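Local structure of manganese-containing pseudocatalase (Thermus thermophilus, 2V8T) at residues A55-Y60 and Y241-L246; Y60-N65 and R231-F236; G193-S198 and G245-G250. The protein probably catalyses the breakdown of hydrogen peroxide to water and oxygen, using a pair of manganese ions bound in each subunit. All coordinates share one frame; numbering follows the deposited sequence.

Interaction 1: A55-Y60 and Y241-L246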
ATOM      1  N   ALA A  55      34.358   9.079 -15.155  1.00  9.81           N
ATOM      2  CA  ALA A  55      34.958  10.264 -14.492  1.00  9.82           C
ATOM      3  C   ALA A  55      34.969  10.132 -12.972  1.00  9.58           C
ATOM      4  O   ALA A  55      35.799  10.738 -12.307  1.00 11.23           O
ATOM      5  CB  ALA A  55      34.214  11.519 -14.915  1.00 11.76           C
ATOM      6  N   LEU A  56      33.993   9.383 -12.432  1.00  8.71           N
ATOM      7  CA  LEU A  56      33.891   9.145 -11.000  1.00  8.49           C
ATOM      8  C   LEU A  56      34.059   7.637 -10.700  1.00  8.88           C
ATOM      9  O   LEU A  56      33.467   7.096  -9.755  1.00  8.96           O
ATOM     10  CB  LEU A  56      32.574   9.689 -10.432  1.00  8.29           C
ATOM     11  CG  LEU A  56      32.457  11.214 -10.522  1.00  9.09           C
ATOM     12  CD1 LEU A  56      31.013  11.650 -10.337  1.00 10.23           C
ATOM     13  CD2 LEU A  56      33.378  11.887  -9.494  1.00 11.07           C
ATOM     14  N   LYS A  57      34.879   6.977 -11.501  1.00  9.01           N
ATOM     15  CA  LYS A  57      35.015   5.522 -11.427  1.00  8.97           C
ATOM     16  C   LYS A  57      35.271   4.942 -10.061  1.00  8.95           C
ATOM     17  O   LYS A  57      34.677   3.902  -9.755  1.00  9.52           O
ATOM     18  CB  LYS A  57      36.062   5.025 -12.443  1.00  9.44           C
ATOM     19  CG  LYS A  57      36.162   3.514 -12.515  1.00  9.63           C
ATOM     20  CD  LYS A  57      37.066   3.078 -13.639  1.00 10.27           C
ATOM     21  CE  LYS A  57      37.115   1.589 -13.838  1.00 11.24           C
ATOM     22  NZ  LYS A  57      37.498   0.867 -12.607  1.00 11.95           N
ATOM     23  N   PRO A  58      36.132   5.507  -9.214  1.00  9.37           N
ATOM     24  CA  PRO A  58      36.346   4.821  -7.951  1.00 10.80           C
ATOM     25  C   PRO A  58      35.051   4.674  -7.145  1.00  9.50           C
ATOM     26  O   PRO A  58      34.827   3.646  -6.455  1.00 11.08           O
ATOM     27  CB  PRO A  58      37.355   5.762  -7.255  1.00 13.68           C
ATOM     28  CG  PRO A  58      38.112   6.423  -8.436  1.00 14.53           C
ATOM     29  CD  PRO A  58      37.017   6.662  -9.411  1.00 11.29           C
ATOM     30  N   TYR A  59      34.200   5.681  -7.223  1.00  8.16           N
ATOM     31  CA  TYR A  59      32.921   5.680  -6.491  1.00  8.14           C
ATOM     32  C   TYR A  59      31.914   4.769  -7.146  1.00  7.56           C
ATOM     33  O   TYR A  59      31.141   4.072  -6.453  1.00  8.29           O
ATOM     34  CB  TYR A  59      32.388   7.134  -6.421  1.00  8.35           C
ATOM     35  CG  TYR A  59      33.399   8.072  -5.814  1.00  8.09           C
ATOM     36  CD1 TYR A  59      33.594   8.129  -4.458  1.00  9.33           C
ATOM     37  CD2 TYR A  59      34.209   8.858  -6.630  1.00  9.44           C
ATOM     38  CE1 TYR A  59      34.590   8.935  -3.931  1.00 10.83           C
ATOM     39  CE2 TYR A  59      35.212   9.657  -6.110  1.00 10.21           C
ATOM     40  CZ  TYR A  59      35.391   9.705  -4.739  1.00 10.17           C
ATOM     41  OH  TYR A  59      36.366  10.526  -4.242  1.00 12.67           O
ATOM     42  N   TYR A  60      31.896   4.732  -8.468  1.00  8.10           N
ATOM     43  CA  TYR A  60      31.051   3.776  -9.207  1.00  8.37           C
ATOM     44  C   TYR A  60      31.454   2.345  -8.857  1.00  8.41           C
ATOM     45  O   TYR A  60      30.584   1.501  -8.556  1.00  8.94           O
ATOM     46  CB  TYR A  60      31.175   4.034 -10.692  1.00  8.40           C
ATOM     47  CG  TYR A  60      30.437   2.996 -11.517  1.00  8.38           C
ATOM     48  CD1 TYR A  60      29.058   2.844 -11.432  1.00  7.84           C
ATOM     49  CD2 TYR A  60      31.129   2.164 -12.382  1.00  9.11           C
ATOM     50  CE1 TYR A  60      28.402   1.884 -12.163  1.00  7.78           C
ATOM     51  CE2 TYR A  60      30.480   1.211 -13.126  1.00  9.11           C
ATOM     52  CZ  TYR A  60      29.111   1.074 -13.049  1.00  7.82           C
ATOM     53  OH  TYR A  60      28.418   0.147 -13.787  1.00  8.81           O
ATOM     54  N   TYR A 241      35.859  -3.468 -11.751  1.00  9.41           N
ATOM     55  CA  TYR A 241      35.862  -2.834 -10.442  1.00  9.30           C
ATOM     56  C   TYR A 241      37.184  -3.010  -9.719  1.00  9.60           C
ATOM     57  O   TYR A 241      37.252  -3.317  -8.536  1.00 10.95           O
ATOM     58  CB  TYR A 241      34.659  -3.275  -9.553  1.00  9.66           C
ATOM     59  CG  TYR A 241      33.371  -3.342 -10.323  1.00  8.81           C
ATOM     60  CD1 TYR A 241      32.891  -2.285 -11.101  1.00  9.16           C
ATOM     61  CD2 TYR A 241      32.657  -4.524 -10.386  1.00  9.47           C
ATOM     62  CE1 TYR A 241      31.741  -2.398 -11.871  1.00  8.44           C
ATOM     63  CE2 TYR A 241      31.506  -4.644 -11.155  1.00 10.11           C
ATOM     64  CZ  TYR A 241      31.058  -3.576 -11.920  1.00  8.70           C
ATOM     65  OH  TYR A 241      29.908  -3.743 -12.669  1.00  9.49           O
ATOM     66  N   ARG A 242      38.262  -2.756 -10.473  1.00 10.18           N
ATOM     67  CA  ARG A 242      39.612  -2.936 -10.001  1.00 10.70           C
ATOM     68  C   ARG A 242      40.182  -1.718  -9.252  1.00 10.46           C
ATOM     69  O   ARG A 242      41.352  -1.807  -8.802  1.00 12.16           O
ATOM     70  CB  ARG A 242      40.523  -3.367 -11.119  1.00 12.14           C
ATOM     71  CG  ARG A 242      40.227  -4.822 -11.587  1.00 13.44           C
ATOM     72  CD  ARG A 242      41.199  -5.249 -12.625  1.00 16.48           C
ATOM     73  NE  ARG A 242      41.076  -6.670 -12.968  1.00 15.98           N
ATOM     74  CZ  ARG A 242      41.538  -7.699 -12.242  1.00 15.92           C
ATOM     75  NH1 ARG A 242      42.115  -7.525 -11.084  1.00 19.78           N
ATOM     76  NH2 ARG A 242      41.402  -8.950 -12.677  1.00 17.35           N
ATOM     77  N   ASP A 243      39.394  -0.655  -9.051  1.00 10.42           N
ATOM     78  CA  ASP A 243      39.892   0.561  -8.385  1.00 10.00           C
ATOM     79  C   ASP A 243      39.307   0.725  -6.984  1.00  9.58           C
ATOM     80  O   ASP A 243      39.345   1.822  -6.446  1.00 10.11           O
ATOM     81  CB  ASP A 243      39.645   1.777  -9.242  1.00 10.74           C
ATOM     82  CG  ASP A 243      40.374   1.720 -10.559  1.00 11.79           C
ATOM     83  OD1 ASP A 243      41.505   1.224 -10.597  1.00 14.46           O
ATOM     84  OD2 ASP A 243      39.819   2.208 -11.585  1.00 13.09           O
ATOM     85  N   LEU A 244      38.834  -0.363  -6.377  1.00  9.62           N
ATOM     86  CA  LEU A 244      38.266  -0.236  -5.038  1.00  9.14           C
ATOM     87  C   LEU A 244      39.255   0.295  -4.014  1.00  8.93           C
ATOM     88  O   LEU A 244      38.864   0.959  -3.059  1.00  9.97           O
ATOM     89  CB  LEU A 244      37.709  -1.586  -4.568  1.00  8.81           C
ATOM     90  CG  LEU A 244      36.537  -2.125  -5.386  1.00  9.16           C
ATOM     91  CD1 LEU A 244      36.292  -3.577  -5.052  1.00 10.38           C
ATOM     92  CD2 LEU A 244      35.265  -1.299  -5.160  1.00 10.03           C
ATOM     93  N   GLY A 245      40.530  -0.072  -4.171  1.00  9.14           N
ATOM     94  CA  GLY A 245      41.554   0.328  -3.187  1.00  9.87           C
ATOM     95  C   GLY A 245      41.865   1.788  -3.205  1.00  9.61           C
ATOM     96  O   GLY A 245      42.578   2.244  -2.317  1.00 11.26           O
ATOM     97  N   LEU A 246      41.345   2.561  -4.141  1.00  9.35           N
ATOM     98  CA  LEU A 246      41.542   4.002  -4.107  1.00  9.89           C
ATOM     99  C   LEU A 246      40.760   4.667  -2.970  1.00  9.76           C
ATOM    100  O   LEU A 246      41.123   5.742  -2.497  1.00 12.49           O
ATOM    101  CB  LEU A 246      41.188   4.640  -5.444  1.00 10.62           C
ATOM    102  CG  LEU A 246      42.049   4.153  -6.618  1.00 12.56           C
ATOM    103  CD1 LEU A 246      41.586   4.869  -7.901  1.00 16.34           C
ATOM    104  CD2 LEU A 246      43.557   4.300  -6.333  1.00 16.63           C
TER
HETATM  105  O   HOH W   1      38.228  -1.736 -13.240  1.00 13.74           O
HETATM  106  O   HOH W   2      37.559   3.232  -4.902  1.00 19.13           O
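Tyr241, the first residue of 241-246 to meet the start of helix 57-85, does so through its ring edge: Tyr60 CE2 lies 4.0 Å from Tyr241 CE1, close to the plane of the Tyr241 ring, while the two side chains slant across each other. Helix 57-85 belongs to the ferritin-like four-helix core of manganese catalases, and the segment packed on its first turn is part of the connection between strands 232-235 and 260-263. Both tyrosine hydroxyls bond to Asp6 of the second subunit, so this aromatic pair also faces the subunit interface. At Arg242 the link is through solvent: its backbone N gives a hydrogen bond to a water, which also accepts one from Lys57 NZ at 2.8 Å. Asp243 forms the salt bridge of the contact, its OD2 standing 2.9 Å from Lys57 NZ. The ammonium comes from above the carboxylate, 55° out of its plane, and the two side chains run nearly perpendicular. The lysine chain is extended until its last torsion (chi4 -55°), where a bend turns NZ onto the acid. The same NZ pairs with Asp61, whose calcium-binding role is predicted, and OD2 of Asp243 is shared with Tyr298 of the second subunit. A second water sits 2.7 Å from Asp243 O and 3.2 Å from Pro58 O and can link the two backbones, though it has more acceptors nearby than protons to give. Leu246, whose backbone N bonds to Asp243 O, ends the series with an apolar touch, its CD1 resting 3.8 Å from Pro58 CG.

Interaction 2: Y60-N65 and R231-F236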
ATOM      1  N   TYR A  60      31.896   4.732  -8.468  1.00  8.10           N
ATOM      2  CA  TYR A  60      31.051   3.776  -9.207  1.00  8.37           C
ATOM      3  C   TYR A  60      31.454   2.345  -8.857  1.00  8.41           C
ATOM      4  O   TYR A  60      30.584   1.501  -8.556  1.00  8.94           O
ATOM      5  CB  TYR A  60      31.175   4.034 -10.692  1.00  8.40           C
ATOM      6  CG  TYR A  60      30.437   2.996 -11.517  1.00  8.38           C
ATOM      7  CD1 TYR A  60      29.058   2.844 -11.432  1.00  7.84           C
ATOM      8  CD2 TYR A  60      31.129   2.164 -12.382  1.00  9.11           C
ATOM      9  CE1 TYR A  60      28.402   1.884 -12.163  1.00  7.78           C
ATOM     10  CE2 TYR A  60      30.480   1.211 -13.126  1.00  9.11           C
ATOM     11  CZ  TYR A  60      29.111   1.074 -13.049  1.00  7.82           C
ATOM     12  OH  TYR A  60      28.418   0.147 -13.787  1.00  8.81           O
ATOM     13  N   ASP A  61      32.740   2.044  -8.890  1.00  8.72           N
ATOM     14  CA  ASP A  61      33.191   0.703  -8.571  1.00  8.90           C
ATOM     15  C   ASP A  61      32.693   0.295  -7.197  1.00  7.92           C
ATOM     16  O   ASP A  61      32.243  -0.837  -6.980  1.00  7.94           O
ATOM     17  CB  ASP A  61      34.781   0.628  -8.469  0.70  7.41           C
ATOM     18  CG  ASP A  61      35.494   0.581  -9.852  0.70  8.54           C
ATOM     19  OD1 ASP A  61      34.811   0.688 -10.919  0.70  9.60           O
ATOM     20  OD2 ASP A  61      36.745   0.429  -9.806  0.70 10.71           O
ATOM     21  N   LEU A  62      32.770   1.216  -6.247  1.00  7.81           N
ATOM     22  CA  LEU A  62      32.381   0.913  -4.871  1.00  7.78           C
ATOM     23  C   LEU A  62      30.890   0.525  -4.803  1.00  7.13           C
ATOM     24  O   LEU A  62      30.543  -0.493  -4.225  1.00  7.54           O
ATOM     25  CB  LEU A  62      32.678   2.122  -3.989  1.00  8.61           C
ATOM     26  CG  LEU A  62      32.465   1.876  -2.545  1.00 10.04           C
ATOM     27  CD1 LEU A  62      33.398   0.833  -1.979  1.00 13.11           C
ATOM     28  CD2 LEU A  62      32.587   3.188  -1.772  1.00 12.06           C
ATOM     29  N   ILE A  63      30.027   1.378  -5.369  1.00  7.22           N
ATOM     30  CA  ILE A  63      28.585   1.108  -5.280  1.00  6.97           C
ATOM     31  C   ILE A  63      28.221  -0.136  -6.072  1.00  6.75           C
ATOM     32  O   ILE A  63      27.427  -0.971  -5.620  1.00  7.13           O
ATOM     33  CB  ILE A  63      27.784   2.364  -5.716  0.60  7.12           C
ATOM     34  CG1 ILE A  63      28.044   3.552  -4.753  0.60  7.21           C
ATOM     35  CG2 ILE A  63      26.271   2.039  -5.785  0.60  8.17           C
ATOM     36  CD1 ILE A  63      27.378   4.878  -5.227  0.60  9.36           C
ATOM     37  N   ALA A  64      28.773  -0.289  -7.289  1.00  7.07           N
ATOM     38  CA  ALA A  64      28.451  -1.424  -8.111  1.00  7.07           C
ATOM     39  C   ALA A  64      28.865  -2.735  -7.436  1.00  6.69           C
ATOM     40  O   ALA A  64      28.171  -3.760  -7.537  1.00  7.07           O
ATOM     41  CB  ALA A  64      29.086  -1.299  -9.488  1.00  7.98           C
ATOM     42  N   ASN A  65      30.033  -2.726  -6.799  1.00  6.88           N
ATOM     43  CA  ASN A  65      30.558  -3.918  -6.162  1.00  6.85           C
ATOM     44  C   ASN A  65      29.817  -4.258  -4.859  1.00  6.60           C
ATOM     45  O   ASN A  65      29.503  -5.416  -4.609  1.00  7.05           O
ATOM     46  CB  ASN A  65      32.046  -3.746  -5.891  1.00  7.62           C
ATOM     47  CG  ASN A  65      32.653  -4.994  -5.342  1.00  7.76           C
ATOM     48  OD1 ASN A  65      32.729  -6.020  -6.036  1.00  8.82           O
ATOM     49  ND2 ASN A  65      33.076  -4.955  -4.095  1.00  8.54           N
ATOM     50  N   ARG A 231      38.389  -6.222   7.689  1.00  8.19           N
ATOM     51  CA  ARG A 231      39.350  -5.549   6.824  1.00  8.73           C
ATOM     52  C   ARG A 231      38.985  -5.711   5.357  1.00  8.31           C
ATOM     53  O   ARG A 231      39.544  -4.989   4.536  1.00  9.41           O
ATOM     54  CB  ARG A 231      40.760  -6.135   7.038  0.60  8.99           C
ATOM     55  CG  ARG A 231      41.225  -5.983   8.465  0.60  9.29           C
ATOM     56  CD  ARG A 231      42.624  -6.412   8.675  0.60 11.55           C
ATOM     57  NE  ARG A 231      42.974  -6.223  10.082  0.60 11.54           N
ATOM     58  CZ  ARG A 231      43.013  -7.235  10.939  0.60 12.03           C
ATOM     59  NH1 ARG A 231      42.955  -8.516  10.485  0.60 14.48           N
ATOM     60  NH2 ARG A 231      43.140  -7.003  12.265  0.60 14.14           N
ATOM     61  N   ASN A 232      38.143  -6.689   5.022  1.00  8.33           N
ATOM     62  CA  ASN A 232      38.085  -7.176   3.654  1.00  8.14           C
ATOM     63  C   ASN A 232      36.958  -6.571   2.860  1.00  7.72           C
ATOM     64  O   ASN A 232      35.773  -6.689   3.220  1.00  9.18           O
ATOM     65  CB  ASN A 232      37.862  -8.700   3.683  1.00  8.91           C
ATOM     66  CG  ASN A 232      39.013  -9.449   4.299  1.00  9.58           C
ATOM     67  OD1 ASN A 232      40.103  -8.896   4.470  1.00 10.99           O
ATOM     68  ND2 ASN A 232      38.755 -10.715   4.641  1.00 10.76           N
ATOM     69  N   LEU A 233      37.292  -5.978   1.724  1.00  7.61           N
ATOM     70  CA  LEU A 233      36.306  -5.619   0.700  1.00  7.61           C
ATOM     71  C   LEU A 233      36.586  -6.550  -0.454  1.00  7.48           C
ATOM     72  O   LEU A 233      37.632  -6.438  -1.131  1.00  8.86           O
ATOM     73  CB  LEU A 233      36.401  -4.151   0.298  1.00  8.19           C
ATOM     74  CG  LEU A 233      35.262  -3.652  -0.576  1.00  8.37           C
ATOM     75  CD1 LEU A 233      33.927  -3.610   0.199  1.00 10.30           C
ATOM     76  CD2 LEU A 233      35.582  -2.270  -1.117  1.00 10.45           C
ATOM     77  N   TYR A 234      35.734  -7.550  -0.666  1.00  7.60           N
ATOM     78  CA  TYR A 234      35.892  -8.524  -1.740  1.00  7.55           C
ATOM     79  C   TYR A 234      35.446  -7.899  -3.053  1.00  7.50           C
ATOM     80  O   TYR A 234      34.375  -7.269  -3.111  1.00  8.22           O
ATOM     81  CB  TYR A 234      35.061  -9.759  -1.472  1.00  7.97           C
ATOM     82  CG  TYR A 234      35.369 -10.455  -0.170  1.00  8.05           C
ATOM     83  CD1 TYR A 234      34.656 -10.164   0.998  1.00  9.38           C
ATOM     84  CD2 TYR A 234      36.386 -11.377  -0.065  1.00  8.55           C
ATOM     85  CE1 TYR A 234      34.965 -10.751   2.198  1.00 10.32           C
ATOM     86  CE2 TYR A 234      36.714 -11.978   1.113  1.00  9.53           C
ATOM     87  CZ  TYR A 234      36.038 -11.658   2.282  1.00 10.18           C
ATOM     88  OH  TYR A 234      36.348 -12.227   3.495  1.00 12.17           O
ATOM     89  N   ARG A 235      36.213  -8.149  -4.101  1.00  7.75           N
ATOM     90  CA  ARG A 235      35.888  -7.727  -5.456  1.00  7.72           C
ATOM     91  C   ARG A 235      35.082  -8.850  -6.102  1.00  7.78           C
ATOM     92  O   ARG A 235      35.651  -9.870  -6.550  1.00  8.79           O
ATOM     93  CB  ARG A 235      37.164  -7.401  -6.239  1.00  8.27           C
ATOM     94  CG  ARG A 235      36.881  -6.814  -7.601  1.00  8.61           C
ATOM     95  CD  ARG A 235      38.171  -6.496  -8.394  1.00  9.68           C
ATOM     96  NE  ARG A 235      38.884  -7.694  -8.825  1.00 10.56           N
ATOM     97  CZ  ARG A 235      38.576  -8.397  -9.939  1.00 10.99           C
ATOM     98  NH1 ARG A 235      37.722  -7.931 -10.818  1.00 11.17           N
ATOM     99  NH2 ARG A 235      39.173  -9.564 -10.156  1.00 12.77           N
ATOM    100  N   PHE A 236      33.756  -8.699  -6.135  1.00  7.45           N
ATOM    101  CA  PHE A 236      32.841  -9.723  -6.606  1.00  7.56           C
ATOM    102  C   PHE A 236      32.663  -9.601  -8.142  1.00  7.45           C
ATOM    103  O   PHE A 236      31.583  -9.345  -8.644  1.00  7.51           O
ATOM    104  CB  PHE A 236      31.479  -9.607  -5.917  1.00  7.90           C
ATOM    105  CG  PHE A 236      31.449 -10.097  -4.491  1.00  7.83           C
ATOM    106  CD1 PHE A 236      31.162 -11.440  -4.235  1.00  9.42           C
ATOM    107  CD2 PHE A 236      31.617  -9.249  -3.391  1.00  7.84           C
ATOM    108  CE1 PHE A 236      31.063 -11.927  -2.935  1.00 10.10           C
ATOM    109  CE2 PHE A 236      31.527  -9.747  -2.111  1.00  8.14           C
ATOM    110  CZ  PHE A 236      31.241 -11.059  -1.866  1.00  8.64           C
TER
HETATM  111  O   HOH W   3      30.822  -6.681  -8.172  0.50  7.86           O
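Asn65 and the end of strand 232-235 are joined by two hydrogen bonds that use both ends of one side-chain amide. ND2 donates to the backbone O of Tyr234 over 2.8 Å in a nearly straight bond (172°), and that oxygen lies in the plane of the amide. OD1 accepts from Phe236 N at 2.9 Å, the donor lying in the carbonyl plane on a lone pair. Gripping an acceptor and a donor two residues apart fixes the amide's rotation and satisfies both buried groups. With CG anti to the backbone N (chi1 -175°), the amide reaches out from the helix to the strand. A water donates to OD1 at 2.9 Å and to Phe236 O, a second bond to the amide oxygen and the third to the amide. One turn earlier, Leu62 CD1 meets Leu233 CD2 at 3.9 Å, the two leucine side chains crossing nearly perpendicularly.

Further out, backbone bonds from Arg231, Leu233 and Arg235 to strand 260-263 hold strand 232-235 in place. Val187 of helix 172-200 packs on Leu233, whose side chain is about 9 Å from a manganese ion, and Phe2 of the second subunit packs on Phe236. The helix and strand run at 84° to each other. The arrangement is a side-chain amide pairing with strand backbone, here fastening a small parallel sheet across a helix of the ferritin-like bundle that houses the dimanganese site.

Interaction 3: G193-S198 and G245-G250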
ATOM      1  N   GLY A 193      31.711   5.844   4.385  1.00  7.35           N
ATOM      2  CA  GLY A 193      32.271   6.936   5.149  1.00  7.54           C
ATOM      3  C   GLY A 193      33.592   7.448   4.546  1.00  7.52           C
ATOM      4  O   GLY A 193      33.812   8.662   4.459  1.00  8.28           O
ATOM      5  N   LYS A 194      34.457   6.516   4.135  1.00  7.60           N
ATOM      6  CA  LYS A 194      35.701   6.903   3.442  1.00  7.72           C
ATOM      7  C   LYS A 194      35.411   7.605   2.133  1.00  7.62           C
ATOM      8  O   LYS A 194      36.102   8.572   1.776  1.00  8.34           O
ATOM      9  CB  LYS A 194      36.580   5.646   3.237  1.00  8.08           C
ATOM     10  CG  LYS A 194      37.228   5.149   4.518  1.00  8.16           C
ATOM     11  CD  LYS A 194      37.947   3.806   4.305  1.00  8.97           C
ATOM     12  CE  LYS A 194      38.526   3.209   5.570  1.00  9.67           C
ATOM     13  NZ  LYS A 194      39.719   3.991   6.032  1.00 10.45           N
ATOM     14  N   ALA A 195      34.400   7.151   1.392  1.00  7.51           N
ATOM     15  CA  ALA A 195      34.048   7.820   0.161  1.00  7.84           C
ATOM     16  C   ALA A 195      33.596   9.274   0.444  1.00  7.67           C
ATOM     17  O   ALA A 195      34.012  10.207  -0.239  1.00  8.24           O
ATOM     18  CB  ALA A 195      32.930   7.053  -0.546  1.00  8.32           C
ATOM     19  N   LEU A 196      32.763   9.454   1.478  1.00  7.66           N
ATOM     20  CA  LEU A 196      32.332  10.814   1.848  1.00  8.22           C
ATOM     21  C   LEU A 196      33.510  11.646   2.317  1.00  8.37           C
ATOM     22  O   LEU A 196      33.572  12.852   1.984  1.00  9.35           O
ATOM     23  CB  LEU A 196      31.258  10.744   2.934  1.00  8.06           C
ATOM     24  CG  LEU A 196      29.884  10.322   2.433  1.00  8.65           C
ATOM     25  CD1 LEU A 196      29.003   9.846   3.577  1.00  9.88           C
ATOM     26  CD2 LEU A 196      29.240  11.436   1.630  1.00 10.01           C
ATOM     27  N   GLU A 197      34.449  11.092   3.059  1.00  8.60           N
ATOM     28  CA  GLU A 197      35.625  11.855   3.470  1.00  9.57           C
ATOM     29  C   GLU A 197      36.392  12.367   2.253  1.00  8.83           C
ATOM     30  O   GLU A 197      36.830  13.512   2.207  1.00 10.01           O
ATOM     31  CB  GLU A 197      36.563  10.897   4.318  0.60 11.18           C
ATOM     32  CG  GLU A 197      36.030  10.450   5.683  0.60 10.25           C
ATOM     33  CD  GLU A 197      36.741   9.377   6.564  0.60 10.77           C
ATOM     34  OE1 GLU A 197      37.555   8.528   5.987  0.60 11.91           O
ATOM     35  OE2 GLU A 197      36.334   9.397   7.765  0.60 10.18           O
ATOM     36  N   SER A 198      36.552  11.510   1.254  1.00  8.92           N
ATOM     37  CA  SER A 198      37.280  11.879   0.064  1.00  9.83           C
ATOM     38  C   SER A 198      36.597  13.007  -0.706  1.00  9.79           C
ATOM     39  O   SER A 198      37.264  13.875  -1.273  1.00 13.97           O
ATOM     40  CB  SER A 198      37.611  10.688  -0.807  0.60 11.27           C
ATOM     41  OG  SER A 198      36.474  10.164  -1.489  0.60  9.51           O
ATOM     42  N   GLY A 245      40.530  -0.072  -4.171  1.00  9.14           N
ATOM     43  CA  GLY A 245      41.554   0.328  -3.187  1.00  9.87           C
ATOM     44  C   GLY A 245      41.865   1.788  -3.205  1.00  9.61           C
ATOM     45  O   GLY A 245      42.578   2.244  -2.317  1.00 11.26           O
ATOM     46  N   LEU A 246      41.345   2.561  -4.141  1.00  9.35           N
ATOM     47  CA  LEU A 246      41.542   4.002  -4.107  1.00  9.89           C
ATOM     48  C   LEU A 246      40.760   4.667  -2.970  1.00  9.76           C
ATOM     49  O   LEU A 246      41.123   5.742  -2.497  1.00 12.49           O
ATOM     50  CB  LEU A 246      41.188   4.640  -5.444  1.00 10.62           C
ATOM     51  CG  LEU A 246      42.049   4.153  -6.618  1.00 12.56           C
ATOM     52  CD1 LEU A 246      41.586   4.869  -7.901  1.00 16.34           C
ATOM     53  CD2 LEU A 246      43.557   4.300  -6.333  1.00 16.63           C
ATOM     54  N   ILE A 247      39.633   4.028  -2.585  1.00  9.24           N
ATOM     55  CA  ILE A 247      38.808   4.472  -1.464  1.00  9.34           C
ATOM     56  C   ILE A 247      38.986   3.539  -0.284  1.00  8.71           C
ATOM     57  O   ILE A 247      39.064   3.979   0.872  1.00  9.20           O
ATOM     58  CB  ILE A 247      37.319   4.585  -1.878  1.00  9.81           C
ATOM     59  CG1 ILE A 247      37.124   5.626  -2.967  1.00 12.21           C
ATOM     60  CG2 ILE A 247      36.444   4.857  -0.651  1.00 11.40           C
ATOM     61  CD1 ILE A 247      35.748   5.540  -3.650  1.00 14.19           C
ATOM     62  N   TRP A 248      38.950   2.217  -0.539  1.00  8.73           N
ATOM     63  CA  TRP A 248      39.081   1.217   0.510  1.00  8.41           C
ATOM     64  C   TRP A 248      40.560   0.999   0.848  1.00  8.81           C
ATOM     65  O   TRP A 248      41.230   0.126   0.278  1.00  9.53           O
ATOM     66  CB  TRP A 248      38.386  -0.095   0.135  1.00  8.43           C
ATOM     67  CG  TRP A 248      38.317  -1.057   1.261  1.00  8.31           C
ATOM     68  CD1 TRP A 248      38.983  -2.248   1.368  1.00  8.54           C
ATOM     69  CD2 TRP A 248      37.597  -0.888   2.463  1.00  8.19           C
ATOM     70  NE1 TRP A 248      38.683  -2.852   2.557  1.00  8.12           N
ATOM     71  CE2 TRP A 248      37.833  -2.036   3.267  1.00  7.96           C
ATOM     72  CE3 TRP A 248      36.775   0.143   2.989  1.00  8.57           C
ATOM     73  CZ2 TRP A 248      37.317  -2.168   4.540  1.00  8.31           C
ATOM     74  CZ3 TRP A 248      36.290   0.010   4.281  1.00  9.03           C
ATOM     75  CH2 TRP A 248      36.545  -1.141   5.052  1.00  8.89           C
ATOM     76  N   LYS A 249      41.045   1.877   1.703  1.00  9.18           N
ATOM     77  CA  LYS A 249      42.431   1.946   2.134  1.00  9.81           C
ATOM     78  C   LYS A 249      42.450   2.637   3.470  1.00  9.83           C
ATOM     79  O   LYS A 249      41.453   3.240   3.900  1.00 10.72           O
ATOM     80  CB  LYS A 249      43.307   2.690   1.109  1.00 10.99           C
ATOM     81  CG  LYS A 249      42.974   4.139   0.967  1.00 12.06           C
ATOM     82  CD  LYS A 249      43.861   4.874   0.002  1.00 16.02           C
ATOM     83  CE  LYS A 249      43.656   6.406   0.032  1.00 20.32           C
ATOM     84  NZ  LYS A 249      42.214   6.983  -0.207  0.70 25.52           N
ATOM     85  N   GLY A 250      43.593   2.617   4.143  1.00 10.77           N
ATOM     86  CA  GLY A 250      43.696   3.237   5.436  1.00 10.72           C
ATOM     87  C   GLY A 250      43.075   2.426   6.530  1.00 10.41           C
ATOM     88  O   GLY A 250      42.872   1.228   6.457  1.00 11.66           O
TER
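Lys194 reaches from helix 172-200 over the backbone of 245-250, its aliphatic chain crossing Trp248 while Ile247 lies against the next helix residue, Ala195. The lysine leaves the helix with CG anti to the carbonyl carbon (chi1 -73°), stays extended, and bends only at the last torsion, bringing NZ 2.8 Å from Lys249 O. The ammonium is tilted 18° from that carbonyl's plane, with a C=O...donor angle of 151°. A further bond from NZ to Ala251 O gives the charge a second backbone oxygen, so it is held by carbonyls.

The aliphatic part of the lysine is packed as well. CD lies 3.6 Å from Ile247 O, and the same carbon stands 4.1 Å from Trp248 CE3 as the two side chains pass at a slant. The indole itself is secured from the far end, where NE1 bonds to Arg231 O. On the neighbouring flank of the helix, the CG2 branch of Ile247 lies against Ala195, 3.7 Å from its N and 4.1 Å from its CB. Pro58 and Tyr59 of helix 57-85 also touch Ile247, which thus wedges between two helices. A methionine in place of Lys194 would probably leave Lys249 O and Ala251 O without their charged donor, so that this part of the loop would be less firmly held.

Trp248 is the centre of an inverse gamma turn, and the weak bond from Lys249 N to Ile247 O belongs to it. A lysine ammonium bound to backbone carbonyls thus holds this turn of the connection between strands 232-235 and 260-263 against a helix of the ferritin-like bundle.

Residues 55-60, running into the start of helix 57-85, meet 241-246 and close the long loop of interaction 1, while the next residues of the helix meet strand 232-235 in interaction 2, nested inside that loop. Tyr60 belongs to both. Helix 172-200 then supplies 193-198, and interaction 3 closes a much shorter loop at 245-250; it crosses interaction 2, because 231-236 lies between its ends while 60-65 lies before both, and it shares Gly245 and Leu246 with interaction 1. Probable hydrogen bonds join neighbouring contacts: Asp243 N to Asp61 OD2, and Tyr59 OH with Ser198 OG. Together they tie two bundle helices, a strand and its following connection near the second subunit.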